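Local coordinates for protein subclass B3 metallo-beta-lactamase (PDB 7LUU) that probably hydrolyses beta-lactam antibiotics with two active-site zinc ions, as a subclass B3 metallo-beta-lactamase, at residues Arg45-Leu56 against Ala93-Ile101; Gly151-Lys159 against Tyr166-Ser174. One frame throughout, in Å; residues are numbered along the deposited sequence.

Contact 1 of 2, residues Arg45-Leu56 against Ala93-Ile101; sequences RPMAVERAKEWL and ALPQAAPMI. With SO4 (sulfate ion), chain E; SO4 (sulfate ion), chain D.
Gln-96 lays its carboxamide against the backbone of Pro-46 and Met-47 and pairs with both N and O of Met-47. Its NE2 gives a nearly straight hydrogen bond to Met-47 O (2.9 Å, 172° at the hydrogen), with the acceptor in the amide plane. Its OE1 takes Met-47 N at 3.0 Å from above the carbonyl plane. With CG between backbone N and carbonyl carbon (chi1 67°) and a bend at chi2, the amide turns back to this backbone, and the two bonds fix its rotation. The Met-47 side chain crosses the Pro-95 ring at about a right angle, SD 3.6 Å from CG. Leu-94 pushes CD1 toward the helix, 3.6 Å from Ala-52 CB and 3.8 Å from Trp-55 CE3. Leu-56, just past the helix end, splits its methyls: CD1 meets Leu-94 and Gln-96, while CD2 lies 4.0 Å from Ala-97 CB. A sulfate, probably from the crystallisation liquor, accepts hydrogen bonds from Glu-50 N, Arg-51 N and the Arg-51 guanidinium, which reaches a second through NH1 and NH2. The contact docks the N-terminal helix 49-55 beside the dizinc site of the metallo-beta-lactamase fold, where Trp-55 approaches the zinc ligands Asp-126 and His-267.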
ATOM      1  N   ARG A  45       9.577  15.460  -8.373  1.00 18.83           N
ATOM      2  CA  ARG A  45       9.101  16.009  -9.639  1.00 18.44           C
ATOM      3  C   ARG A  45       7.763  15.348 -10.003  1.00 20.00           C
ATOM      4  O   ARG A  45       7.659  14.118  -9.916  1.00 16.82           O
ATOM      5  CB  ARG A  45      10.218  15.803 -10.705  1.00 17.90           C
ATOM      6  CG  ARG A  45       9.951  16.423 -12.086  1.00 19.70           C
ATOM      7  CD  ARG A  45      11.107  16.144 -13.107  1.00 23.24           C
ATOM      8  NE  ARG A  45      12.359  16.611 -12.532  1.00 23.77           N
ATOM      9  CZ  ARG A  45      13.392  15.817 -12.257  1.00 24.92           C
ATOM     10  NH1 ARG A  45      13.346  14.519 -12.495  1.00 23.88           N
ATOM     11  NH2 ARG A  45      14.447  16.343 -11.624  1.00 26.77           N
ATOM     12  N   PRO A  46       6.686  16.122 -10.277  1.00 18.34           N
ATOM     13  CA  PRO A  46       5.319  15.555 -10.293  1.00 18.77           C
ATOM     14  C   PRO A  46       5.097  14.532 -11.387  1.00 19.12           C
ATOM     15  O   PRO A  46       5.702  14.596 -12.480  1.00 19.73           O
ATOM     16  CB  PRO A  46       4.424  16.775 -10.556  1.00 19.10           C
ATOM     17  CG  PRO A  46       5.285  17.943 -10.105  1.00 26.39           C
ATOM     18  CD  PRO A  46       6.665  17.608 -10.444  1.00 20.31           C
ATOM     19  N   MET A  47       4.255  13.559 -11.069  1.00 16.59           N
ATOM     20  CA  MET A  47       3.716  12.593 -12.025  1.00 20.45           C
ATOM     21  C   MET A  47       2.197  12.656 -12.090  1.00 18.46           C
ATOM     22  O   MET A  47       1.538  12.958 -11.120  1.00 18.62           O
ATOM     23  CB  MET A  47       4.119  11.129 -11.625  1.00 19.09           C
ATOM     24  CG  MET A  47       5.633  11.038 -11.652  1.00 18.47           C
ATOM     25  SD  MET A  47       6.200   9.361 -11.184  1.00 18.95           S
ATOM     26  CE  MET A  47       5.762   8.495 -12.672  1.00 18.96           C
ATOM     27  N   ALA A  48       1.653  12.226 -13.227  1.00 20.79           N
ATOM     28  CA  ALA A  48       0.213  12.023 -13.400  1.00 21.91           C
ATOM     29  C   ALA A  48      -0.603  13.192 -12.871  1.00 18.92           C
ATOM     30  O   ALA A  48      -1.498  13.047 -12.034  1.00 21.29           O
ATOM     31  CB  ALA A  48      -0.200  10.709 -12.737  1.00 22.59           C
ATOM     32  N   VAL A  49      -0.273  14.378 -13.372  1.00 22.56           N
ATOM     33  CA  VAL A  49      -0.782  15.588 -12.751  1.00 21.74           C
ATOM     34  C   VAL A  49      -2.293  15.695 -12.899  1.00 21.57           C
ATOM     35  O   VAL A  49      -2.987  16.161 -11.982  1.00 23.32           O
ATOM     36  CB  VAL A  49      -0.023  16.778 -13.361  1.00 25.30           C
ATOM     37  CG1 VAL A  49      -0.654  18.070 -12.874  1.00 34.42           C
ATOM     38  CG2 VAL A  49       1.453  16.727 -12.942  1.00 26.28           C
ATOM     39  N   GLU A  50      -2.866  15.222 -14.008  1.00 25.16           N
ATOM     40  CA  GLU A  50      -4.322  15.272 -14.155  1.00 26.74           C
ATOM     41  C   GLU A  50      -5.019  14.297 -13.189  1.00 25.53           C
ATOM     42  O   GLU A  50      -5.944  14.688 -12.447  1.00 22.74           O
ATOM     43  CB  GLU A  50      -4.694  14.956 -15.606  1.00 31.18           C
ATOM     44  CG  GLU A  50      -4.383  16.088 -16.556  1.00 42.48           C
ATOM     45  CD  GLU A  50      -4.898  17.424 -16.041  1.00 51.04           C
ATOM     46  OE1 GLU A  50      -4.071  18.374 -15.972  1.00 53.88           O
ATOM     47  OE2 GLU A  50      -6.114  17.494 -15.678  1.00 44.20           O
ATOM     48  N   ARG A  51      -4.552  13.047 -13.153  1.00 22.20           N
ATOM     49  CA  ARG A  51      -5.115  12.076 -12.226  1.00 24.25           C
ATOM     50  C   ARG A  51      -4.899  12.486 -10.785  1.00 23.88           C
ATOM     51  O   ARG A  51      -5.702  12.118  -9.907  1.00 22.91           O
ATOM     52  CB  ARG A  51      -4.484  10.707 -12.461  1.00 22.25           C
ATOM     53  CG  ARG A  51      -5.092  10.073 -13.727  1.00 26.98           C
ATOM     54  CD  ARG A  51      -4.362   8.820 -14.122  1.00 31.60           C
ATOM     55  NE  ARG A  51      -3.133   9.234 -14.834  1.00 30.95           N
ATOM     56  CZ  ARG A  51      -2.257   8.374 -15.304  1.00 33.99           C
ATOM     57  NH1 ARG A  51      -1.148   8.835 -15.891  1.00 29.14           N
ATOM     58  NH2 ARG A  51      -2.495   7.061 -15.116  1.00 33.94           N
ATOM     59  N   ALA A  52      -3.794  13.212 -10.517  1.00 21.25           N
ATOM     60  CA  ALA A  52      -3.479  13.643  -9.168  1.00 20.20           C
ATOM     61  C   ALA A  52      -4.504  14.633  -8.615  1.00 21.81           C
ATOM     62  O   ALA A  52      -4.641  14.717  -7.374  1.00 22.43           O
ATOM     63  CB  ALA A  52      -2.032  14.223  -9.108  1.00 20.46           C
ATOM     64  N   LYS A  53      -5.259  15.347  -9.484  1.00 21.97           N
ATOM     65  CA  LYS A  53      -6.285  16.254  -8.962  1.00 22.91           C
ATOM     66  C   LYS A  53      -7.316  15.502  -8.129  1.00 29.74           C
ATOM     67  O   LYS A  53      -7.817  16.037  -7.128  1.00 29.09           O
ATOM     68  CB  LYS A  53      -6.965  17.007 -10.112  1.00 26.09           C
ATOM     69  CG  LYS A  53      -6.004  17.899 -10.840  1.00 28.31           C
ATOM     70  CD  LYS A  53      -6.616  18.460 -12.137  1.00 30.63           C
ATOM     71  CE  LYS A  53      -5.636  19.382 -12.831  1.00 35.38           C
ATOM     72  NZ  LYS A  53      -6.245  19.820 -14.145  1.00 43.44           N
ATOM     73  N   GLU A  54      -7.660  14.279  -8.532  1.00 23.95           N
ATOM     74  CA  GLU A  54      -8.540  13.420  -7.759  1.00 23.50           C
ATOM     75  C   GLU A  54      -7.788  12.632  -6.689  1.00 21.66           C
ATOM     76  O   GLU A  54      -8.231  12.573  -5.525  1.00 25.11           O
ATOM     77  CB  GLU A  54      -9.267  12.420  -8.661  1.00 29.69           C
ATOM     78  CG  GLU A  54     -10.109  13.056  -9.737  1.00 44.04           C
ATOM     79  CD  GLU A  54     -11.471  12.428  -9.835  1.00 66.25           C
ATOM     80  OE1 GLU A  54     -12.448  13.193  -9.673  1.00 74.47           O
ATOM     81  OE2 GLU A  54     -11.569  11.181 -10.055  1.00 72.05           O
ATOM     82  N   TRP A  55      -6.710  11.943  -7.083  1.00 20.94           N
ATOM     83  CA  TRP A  55      -5.994  11.093  -6.137  1.00 17.98           C
ATOM     84  C   TRP A  55      -5.528  11.882  -4.926  1.00 19.67           C
ATOM     85  O   TRP A  55      -5.564  11.370  -3.807  1.00 19.48           O
ATOM     86  CB  TRP A  55      -4.740  10.482  -6.780  1.00 18.26           C
ATOM     87  CG  TRP A  55      -4.960   9.268  -7.594  1.00 22.64           C
ATOM     88  CD1 TRP A  55      -5.945   8.329  -7.459  1.00 25.34           C
ATOM     89  CD2 TRP A  55      -4.099   8.811  -8.646  1.00 23.36           C
ATOM     90  NE1 TRP A  55      -5.751   7.308  -8.397  1.00 27.25           N
ATOM     91  CE2 TRP A  55      -4.625   7.598  -9.133  1.00 28.00           C
ATOM     92  CE3 TRP A  55      -2.932   9.333  -9.241  1.00 23.95           C
ATOM     93  CZ2 TRP A  55      -4.005   6.890 -10.184  1.00 27.15           C
ATOM     94  CZ3 TRP A  55      -2.335   8.639 -10.310  1.00 22.49           C
ATOM     95  CH2 TRP A  55      -2.874   7.426 -10.746  1.00 25.88           C
ATOM     96  N   LEU A  56      -5.008  13.096  -5.145  1.00 18.70           N
ATOM     97  CA  LEU A  56      -4.377  13.836  -4.066  1.00 16.63           C
ATOM     98  C   LEU A  56      -5.309  14.918  -3.503  1.00 18.16           C
ATOM     99  O   LEU A  56      -4.865  15.813  -2.801  1.00 20.20           O
ATOM    100  CB  LEU A  56      -3.073  14.484  -4.567  1.00 15.91           C
ATOM    101  CG  LEU A  56      -2.058  13.462  -5.047  1.00 17.66           C
ATOM    102  CD1 LEU A  56      -0.727  14.194  -5.408  1.00 16.56           C
ATOM    103  CD2 LEU A  56      -1.757  12.425  -3.976  1.00 14.53           C
ATOM    104  N   ALA A  93       2.174   7.606  -1.673  1.00 14.23           N
ATOM    105  CA  ALA A  93       1.471   8.267  -2.774  1.00 13.15           C
ATOM    106  C   ALA A  93       2.443   8.644  -3.918  1.00 13.12           C
ATOM    107  O   ALA A  93       3.404   7.911  -4.221  1.00 15.33           O
ATOM    108  CB  ALA A  93       0.630   9.461  -2.252  1.00 17.38           C
ATOM    109  N   LEU A  94       2.114   9.744  -4.634  1.00 13.25           N
ATOM    110  CA  LEU A  94       2.896  10.187  -5.800  1.00 15.89           C
ATOM    111  C   LEU A  94       4.126  10.992  -5.366  1.00 16.65           C
ATOM    112  O   LEU A  94       4.235  11.421  -4.217  1.00 15.65           O
ATOM    113  CB  LEU A  94       2.021  11.076  -6.673  1.00 16.09           C
ATOM    114  CG  LEU A  94       0.836  10.366  -7.335  1.00 19.24           C
ATOM    115  CD1 LEU A  94      -0.010  11.483  -7.991  1.00 24.53           C
ATOM    116  CD2 LEU A  94       1.336   9.542  -8.411  1.00 20.98           C
ATOM    117  N   PRO A  95       5.107  11.200  -6.261  1.00 14.95           N
ATOM    118  CA  PRO A  95       6.296  11.956  -5.824  1.00 15.59           C
ATOM    119  C   PRO A  95       5.956  13.336  -5.236  1.00 16.72           C
ATOM    120  O   PRO A  95       6.531  13.763  -4.221  1.00 15.84           O
ATOM    121  CB  PRO A  95       7.125  12.069  -7.119  1.00 17.02           C
ATOM    122  CG  PRO A  95       6.735  10.723  -7.874  1.00 15.49           C
ATOM    123  CD  PRO A  95       5.242  10.663  -7.653  1.00 14.85           C
ATOM    124  N   GLN A  96       5.061  14.087  -5.886  1.00 15.85           N
ATOM    125  CA  GLN A  96       4.749  15.413  -5.390  1.00 15.85           C
ATOM    126  C   GLN A  96       3.922  15.376  -4.112  1.00 17.48           C
ATOM    127  O   GLN A  96       3.746  16.432  -3.502  1.00 21.01           O
ATOM    128  CB  GLN A  96       4.014  16.202  -6.489  1.00 18.51           C
ATOM    129  CG  GLN A  96       2.607  15.658  -6.840  1.00 18.11           C
ATOM    130  CD  GLN A  96       2.587  14.668  -8.034  1.00 16.79           C
ATOM    131  OE1 GLN A  96       3.476  13.811  -8.199  1.00 17.08           O
ATOM    132  NE2 GLN A  96       1.546  14.783  -8.857  1.00 17.92           N
ATOM    133  N   ALA A  97       3.479  14.179  -3.664  1.00 14.46           N
ATOM    134  CA  ALA A  97       2.741  14.089  -2.411  1.00 13.86           C
ATOM    135  C   ALA A  97       3.644  14.073  -1.209  1.00 14.24           C
ATOM    136  O   ALA A  97       3.163  14.254  -0.082  1.00 16.77           O
ATOM    137  CB  ALA A  97       1.904  12.824  -2.359  1.00 14.18           C
ATOM    138  N   ALA A  98       4.946  13.846  -1.392  1.00 14.29           N
ATOM    139  CA  ALA A  98       5.782  13.704  -0.188  1.00 16.93           C
ATOM    140  C   ALA A  98       5.705  14.927   0.728  1.00 17.42           C
ATOM    141  O   ALA A  98       5.468  14.760   1.942  1.00 14.95           O
ATOM    142  CB  ALA A  98       7.214  13.359  -0.612  1.00 17.75           C
ATOM    143  N   PRO A  99       5.834  16.154   0.237  1.00 16.91           N
ATOM    144  CA  PRO A  99       5.667  17.312   1.145  1.00 19.70           C
ATOM    145  C   PRO A  99       4.282  17.403   1.788  1.00 18.83           C
ATOM    146  O   PRO A  99       4.186  17.871   2.938  1.00 18.18           O
ATOM    147  CB  PRO A  99       5.896  18.534   0.239  1.00 23.67           C
ATOM    148  CG  PRO A  99       6.288  18.019  -1.070  1.00 25.07           C
ATOM    149  CD  PRO A  99       6.136  16.546  -1.162  1.00 17.93           C
ATOM    150  N   MET A 100       3.220  17.013   1.068  1.00 18.32           N
ATOM    151  CA  MET A 100       1.859  17.052   1.616  1.00 18.48           C
ATOM    152  C   MET A 100       1.716  16.045   2.750  1.00 14.58           C
ATOM    153  O   MET A 100       1.115  16.336   3.779  1.00 17.17           O
ATOM    154  CB  MET A 100       0.868  16.772   0.456  1.00 20.27           C
ATOM    155  CG  MET A 100       1.072  17.675  -0.863  1.00 24.99           C
ATOM    156  SD  MET A 100       0.081  16.897  -2.180  1.00 29.00           S
ATOM    157  CE  MET A 100       0.575  17.932  -3.556  1.00 31.09           C
ATOM    158  N   ILE A 101       2.312  14.855   2.587  1.00 14.79           N
ATOM    159  CA  ILE A 101       2.300  13.857   3.667  1.00 14.88           C
ATOM    160  C   ILE A 101       3.005  14.382   4.906  1.00 13.69           C
ATOM    161  O   ILE A 101       2.480  14.258   6.034  1.00 15.37           O
ATOM    162  CB  ILE A 101       2.957  12.548   3.184  1.00 12.56           C
ATOM    163  CG1 ILE A 101       2.003  11.913   2.170  1.00 13.34           C
ATOM    164  CG2 ILE A 101       3.128  11.535   4.376  1.00 14.03           C
ATOM    165  CD1 ILE A 101       2.705  10.781   1.315  1.00 16.77           C
TER
HETATM  166  S   SO4 E 304      -2.082  12.444 -16.336  1.00 27.04           S
HETATM  167  O1  SO4 E 304      -0.949  11.578 -16.662  1.00 28.44           O
HETATM  168  O2  SO4 E 304      -3.121  12.381 -17.387  1.00 34.53           O
HETATM  169  O3  SO4 E 304      -2.780  12.053 -15.092  1.00 27.90           O
HETATM  170  O4  SO4 E 304      -1.599  13.795 -16.280  1.00 25.15           O
HETATM  171  S   SO4 D 303       0.463   5.253 -16.674  1.00 44.98           S
HETATM  172  O1  SO4 D 303       1.123   5.194 -17.977  1.00 45.85           O
HETATM  173  O2  SO4 D 303      -0.975   5.004 -16.798  1.00 49.11           O
HETATM  174  O3  SO4 D 303       1.053   4.187 -15.855  1.00 50.25           O
HETATM  175  O4  SO4 D 303       0.671   6.577 -16.063  1.00 47.05           O

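Contact 2 of 2, residues Gly151-Lys159 against Tyr166-Ser174; sequences GLRAGAHAK and YGGAWPAVS
Two backbone hydrogen bonds tie the end of helix 146-154 and the chain leaving it to the antiparallel return, Tyr-166 to Ser-174, in the metallo-beta-lactamase fold. Val-173 N donates to Leu-152 O at 2.9 Å, and Trp-170 N to Gly-155 O at 2.8 Å. Gly-155, the first residue past the helix, has positive phi, and its CA lies 3.4 Å from Trp-170 O, a CA-H...O contact. Others add to the seam, the straightest from Arg-153 CA to Val-173 O. The Trp-170 indole, its CG set over the backbone (chi1 43°), lies flat under this turn: Gly-155 CA sits over the five-membered ring, and Ala-156 CA over the six-membered ring, 3.9 Å from its centroid. Its far edge points into the face of His-157 in a T-shaped pair, planes at 78°, with CH2 over the middle of the imidazole. His-157 is held by Asp-161 through ND1, and its ring meets that of the zinc ligand His-124, so the indole backs a second-shell histidine of the metal site. Waters bridge the seam: one donates to both Leu-152 O and Pro-171 O, and another accepts a hydrogen bond from Trp-170 NE1, 2.7 Å away, while donating to Gly-151 O.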
ATOM      1  N   GLY A 151      11.165  -4.044  -7.249  1.00 16.21           N
ATOM      2  CA  GLY A 151      10.513  -2.980  -7.991  1.00 18.63           C
ATOM      3  C   GLY A 151      10.811  -1.617  -7.415  1.00 16.95           C
ATOM      4  O   GLY A 151      10.910  -0.649  -8.157  1.00 16.10           O
ATOM      5  N   LEU A 152      10.946  -1.527  -6.080  1.00 14.47           N
ATOM      6  CA  LEU A 152      11.255  -0.228  -5.472  1.00 13.72           C
ATOM      7  C   LEU A 152      12.656   0.217  -5.858  1.00 15.47           C
ATOM      8  O   LEU A 152      12.879   1.395  -6.097  1.00 14.59           O
ATOM      9  CB  LEU A 152      11.116  -0.318  -3.934  1.00 13.47           C
ATOM     10  CG  LEU A 152       9.671  -0.539  -3.436  1.00 14.97           C
ATOM     11  CD1 LEU A 152       9.719  -0.728  -1.901  1.00 16.39           C
ATOM     12  CD2 LEU A 152       8.782   0.668  -3.779  1.00 21.24           C
ATOM     13  N   ARG A 153      13.604  -0.725  -5.913  1.00 16.82           N
ATOM     14  CA  ARG A 153      14.993  -0.410  -6.258  1.00 16.29           C
ATOM     15  C   ARG A 153      15.081   0.065  -7.676  1.00 18.00           C
ATOM     16  O   ARG A 153      15.914   0.950  -8.010  1.00 19.55           O
ATOM     17  CB  ARG A 153      15.882  -1.660  -6.118  1.00 19.02           C
ATOM     18  CG  ARG A 153      16.235  -2.073  -4.724  1.00 31.74           C
ATOM     19  CD  ARG A 153      17.233  -3.313  -4.666  1.00 34.37           C
ATOM     20  NE  ARG A 153      17.150  -3.911  -3.349  1.00 41.64           N
ATOM     21  CZ  ARG A 153      16.536  -5.060  -3.073  1.00 43.83           C
ATOM     22  NH1 ARG A 153      16.518  -5.503  -1.810  1.00 40.26           N
ATOM     23  NH2 ARG A 153      15.956  -5.757  -4.051  1.00 34.24           N
ATOM     24  N   ALA A 154      14.216  -0.497  -8.517  1.00 16.99           N
ATOM     25  CA  ALA A 154      14.264  -0.126  -9.932  1.00 18.09           C
ATOM     26  C   ALA A 154      13.505   1.149 -10.226  1.00 17.17           C
ATOM     27  O   ALA A 154      13.863   1.864 -11.213  1.00 18.59           O
ATOM     28  CB  ALA A 154      13.700  -1.249 -10.793  1.00 23.13           C
ATOM     29  N   GLY A 155      12.451   1.446  -9.476  1.00 17.93           N
ATOM     30  CA  GLY A 155      11.541   2.536  -9.853  1.00 14.98           C
ATOM     31  C   GLY A 155      10.956   2.337 -11.236  1.00 17.26           C
ATOM     32  O   GLY A 155      10.754   3.318 -11.977  1.00 17.43           O
ATOM     33  N   ALA A 156      10.647   1.089 -11.588  1.00 18.27           N
ATOM     34  CA  ALA A 156      10.115   0.760 -12.904  1.00 17.19           C
ATOM     35  C   ALA A 156       9.403  -0.589 -12.806  1.00 15.82           C
ATOM     36  O   ALA A 156       9.632  -1.344 -11.851  1.00 19.00           O
ATOM     37  CB  ALA A 156      11.225   0.674 -13.963  1.00 19.19           C
ATOM     38  N   HIS A 157       8.582  -0.886 -13.800  1.00 16.37           N
ATOM     39  CA  HIS A 157       7.824  -2.147 -13.793  1.00 16.56           C
ATOM     40  C   HIS A 157       8.701  -3.366 -14.014  1.00 17.17           C
ATOM     41  O   HIS A 157       9.514  -3.415 -14.959  1.00 19.53           O
ATOM     42  CB  HIS A 157       6.758  -2.172 -14.935  1.00 17.00           C
ATOM     43  CG  HIS A 157       5.677  -1.125 -14.801  1.00 17.95           C
ATOM     44  ND1 HIS A 157       4.632  -1.232 -13.909  1.00 22.45           N
ATOM     45  CD2 HIS A 157       5.503   0.053 -15.449  1.00 16.96           C
ATOM     46  CE1 HIS A 157       3.813  -0.192 -14.053  1.00 16.67           C
ATOM     47  NE2 HIS A 157       4.317   0.598 -14.983  1.00 20.42           N
ATOM     48  N   ALA A 158       8.447  -4.426 -13.213  1.00 16.60           N
ATOM     49  CA  ALA A 158       9.072  -5.717 -13.457  1.00 18.97           C
ATOM     50  C   ALA A 158       8.449  -6.397 -14.687  1.00 19.87           C
ATOM     51  O   ALA A 158       7.308  -6.120 -15.066  1.00 18.72           O
ATOM     52  CB  ALA A 158       8.860  -6.615 -12.241  1.00 19.60           C
ATOM     53  N   LYS A 159       9.207  -7.338 -15.275  1.00 19.73           N
ATOM     54  CA  LYS A 159       8.735  -7.987 -16.505  1.00 20.25           C
ATOM     55  C   LYS A 159       7.436  -8.757 -16.313  1.00 20.82           C
ATOM     56  O   LYS A 159       6.649  -8.867 -17.279  1.00 22.21           O
ATOM     57  CB  LYS A 159       9.826  -8.909 -17.059  1.00 21.93           C
ATOM     58  CG  LYS A 159      10.988  -8.083 -17.716  1.00 26.55           C
ATOM     59  CD  LYS A 159      12.090  -8.999 -18.214  1.00 38.53           C
ATOM     60  CE  LYS A 159      13.296  -8.188 -18.675  1.00 43.06           C
ATOM     61  NZ  LYS A 159      14.270  -9.097 -19.354  1.00 47.30           N
ATOM     62  N   TYR A 166       3.090  -0.466 -19.743  1.00 20.48           N
ATOM     63  CA  TYR A 166       2.869   0.977 -19.588  1.00 24.03           C
ATOM     64  C   TYR A 166       4.174   1.721 -19.482  1.00 26.63           C
ATOM     65  O   TYR A 166       4.202   2.943 -19.729  1.00 23.96           O
ATOM     66  CB  TYR A 166       2.045   1.309 -18.338  1.00 22.04           C
ATOM     67  CG  TYR A 166       0.575   1.097 -18.538  1.00 30.78           C
ATOM     68  CD1 TYR A 166      -0.161   1.923 -19.386  1.00 35.63           C
ATOM     69  CD2 TYR A 166      -0.085   0.098 -17.881  1.00 32.29           C
ATOM     70  CE1 TYR A 166      -1.525   1.742 -19.562  1.00 37.70           C
ATOM     71  CE2 TYR A 166      -1.436  -0.097 -18.057  1.00 29.13           C
ATOM     72  CZ  TYR A 166      -2.146   0.710 -18.895  1.00 37.25           C
ATOM     73  OH  TYR A 166      -3.493   0.474 -19.033  1.00 40.81           O
ATOM     74  N   GLY A 167       5.242   1.019 -19.121  1.00 23.84           N
ATOM     75  CA  GLY A 167       6.573   1.597 -18.986  1.00 24.40           C
ATOM     76  C   GLY A 167       6.620   2.731 -17.965  1.00 24.70           C
ATOM     77  O   GLY A 167       5.893   2.746 -16.950  1.00 23.33           O
ATOM     78  N   GLY A 168       7.534   3.680 -18.188  0.90 21.61           N
ATOM     79  CA  GLY A 168       7.688   4.781 -17.245  0.90 21.03           C
ATOM     80  C   GLY A 168       8.753   4.499 -16.185  0.90 18.86           C
ATOM     81  O   GLY A 168       9.287   3.382 -16.045  0.90 18.90           O
ATOM     82  N   ALA A 169       9.081   5.558 -15.439  1.00 18.86           N
ATOM     83  CA  ALA A 169      10.017   5.440 -14.329  1.00 17.79           C
ATOM     84  C   ALA A 169       9.574   6.380 -13.228  1.00 16.58           C
ATOM     85  O   ALA A 169       8.957   7.418 -13.491  1.00 19.80           O
ATOM     86  CB  ALA A 169      11.456   5.799 -14.786  1.00 20.96           C
ATOM     87  N   TRP A 170       9.883   6.019 -12.001  1.00 15.96           N
ATOM     88  CA  TRP A 170       9.525   6.857 -10.870  1.00 16.15           C
ATOM     89  C   TRP A 170      10.658   6.780  -9.850  1.00 17.11           C
ATOM     90  O   TRP A 170      11.589   5.970 -10.046  1.00 17.11           O
ATOM     91  CB  TRP A 170       8.167   6.433 -10.266  1.00 15.17           C
ATOM     92  CG  TRP A 170       7.949   4.932 -10.115  1.00 14.72           C
ATOM     93  CD1 TRP A 170       8.165   4.189  -8.981  1.00 16.83           C
ATOM     94  CD2 TRP A 170       7.468   4.058 -11.116  1.00 14.91           C
ATOM     95  NE1 TRP A 170       7.809   2.868  -9.237  1.00 15.06           N
ATOM     96  CE2 TRP A 170       7.434   2.772 -10.567  1.00 17.77           C
ATOM     97  CE3 TRP A 170       7.099   4.253 -12.494  1.00 15.79           C
ATOM     98  CZ2 TRP A 170       7.006   1.647 -11.304  1.00 18.91           C
ATOM     99  CZ3 TRP A 170       6.650   3.116 -13.234  1.00 18.85           C
ATOM    100  CH2 TRP A 170       6.633   1.835 -12.626  1.00 16.18           C
ATOM    101  N   PRO A 171      10.662   7.617  -8.804  1.00 15.42           N
ATOM    102  CA  PRO A 171      11.831   7.689  -7.905  1.00 15.58           C
ATOM    103  C   PRO A 171      12.212   6.320  -7.340  1.00 15.28           C
ATOM    104  O   PRO A 171      11.392   5.620  -6.702  1.00 16.19           O
ATOM    105  CB  PRO A 171      11.366   8.667  -6.807  1.00 15.67           C
ATOM    106  CG  PRO A 171      10.352   9.588  -7.595  1.00 17.15           C
ATOM    107  CD  PRO A 171       9.636   8.645  -8.485  1.00 16.51           C
ATOM    108  N   ALA A 172      13.481   5.955  -7.489  1.00 17.16           N
ATOM    109  CA  ALA A 172      13.958   4.671  -6.988  1.00 18.90           C
ATOM    110  C   ALA A 172      14.373   4.767  -5.525  1.00 16.20           C
ATOM    111  O   ALA A 172      14.796   5.814  -5.037  1.00 19.56           O
ATOM    112  CB  ALA A 172      15.138   4.148  -7.814  1.00 19.93           C
ATOM    113  N   VAL A 173      14.264   3.640  -4.826  1.00 16.90           N
ATOM    114  CA  VAL A 173      14.575   3.565  -3.408  1.00 17.65           C
ATOM    115  C   VAL A 173      15.780   2.665  -3.239  1.00 23.40           C
ATOM    116  O   VAL A 173      15.808   1.564  -3.788  1.00 30.42           O
ATOM    117  CB  VAL A 173      13.384   2.937  -2.634  1.00 17.58           C
ATOM    118  CG1 VAL A 173      13.688   2.747  -1.100  1.00 24.48           C
ATOM    119  CG2 VAL A 173      12.143   3.723  -2.813  1.00 18.41           C
ATOM    120  N   SER A 174      16.667   3.036  -2.341  1.00 26.12           N
ATOM    121  CA  SER A 174      17.823   2.187  -2.123  1.00 33.88           C
ATOM    122  C   SER A 174      17.867   1.593  -0.728  1.00 33.80           C
ATOM    123  O   SER A 174      18.429   0.511  -0.559  1.00 31.54           O
ATOM    124  CB  SER A 174      19.122   2.976  -2.393  1.00 37.82           C
ATOM    125  OG  SER A 174      19.049   4.280  -1.825  1.00 44.91           O
TER
HETATM  126  O   HOH W   1       8.644   1.231  -7.262  1.00 20.13           O
HETATM  127  O   HOH W   2      10.551   2.956  -6.446  1.00 21.38           O
HETATM  128  O   HOH W   3      17.949   2.055  -6.282  1.00 39.51           O
HETATM  129  O   HOH W   4      13.623   5.049 -11.629  1.00 19.36           O
HETATM  130  O   HOH W   5       8.395   0.745 -16.161  1.00 19.33           O
HETATM  131  O   HOH W   6       3.338   3.235 -15.088  1.00 38.89           O

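From the N terminus, contact 1 comes first: residues 45-56 meet 93-101 after the strands 62-65, 68-70, 79-82 and 87-90, so it closes a loop around the first four strands of the seven-stranded sheet. The chain then runs through strand 115-119, the zinc-binding residues from Glu-122 to His-127 and strand 141-144 before contact 2 closes a much shorter loop between helix 146-154 and strand 176-178. The two loops follow one another without nesting or crossing. Their centres lie about 17 Å apart, yet they touch: Met-47 SD packs 3.6 Å from Trp-170 CB, and Pro-95 CG lies 3.6 Å from Pro-171 CD. The N-terminal segment is thereby joined to the loop before strand 176-178.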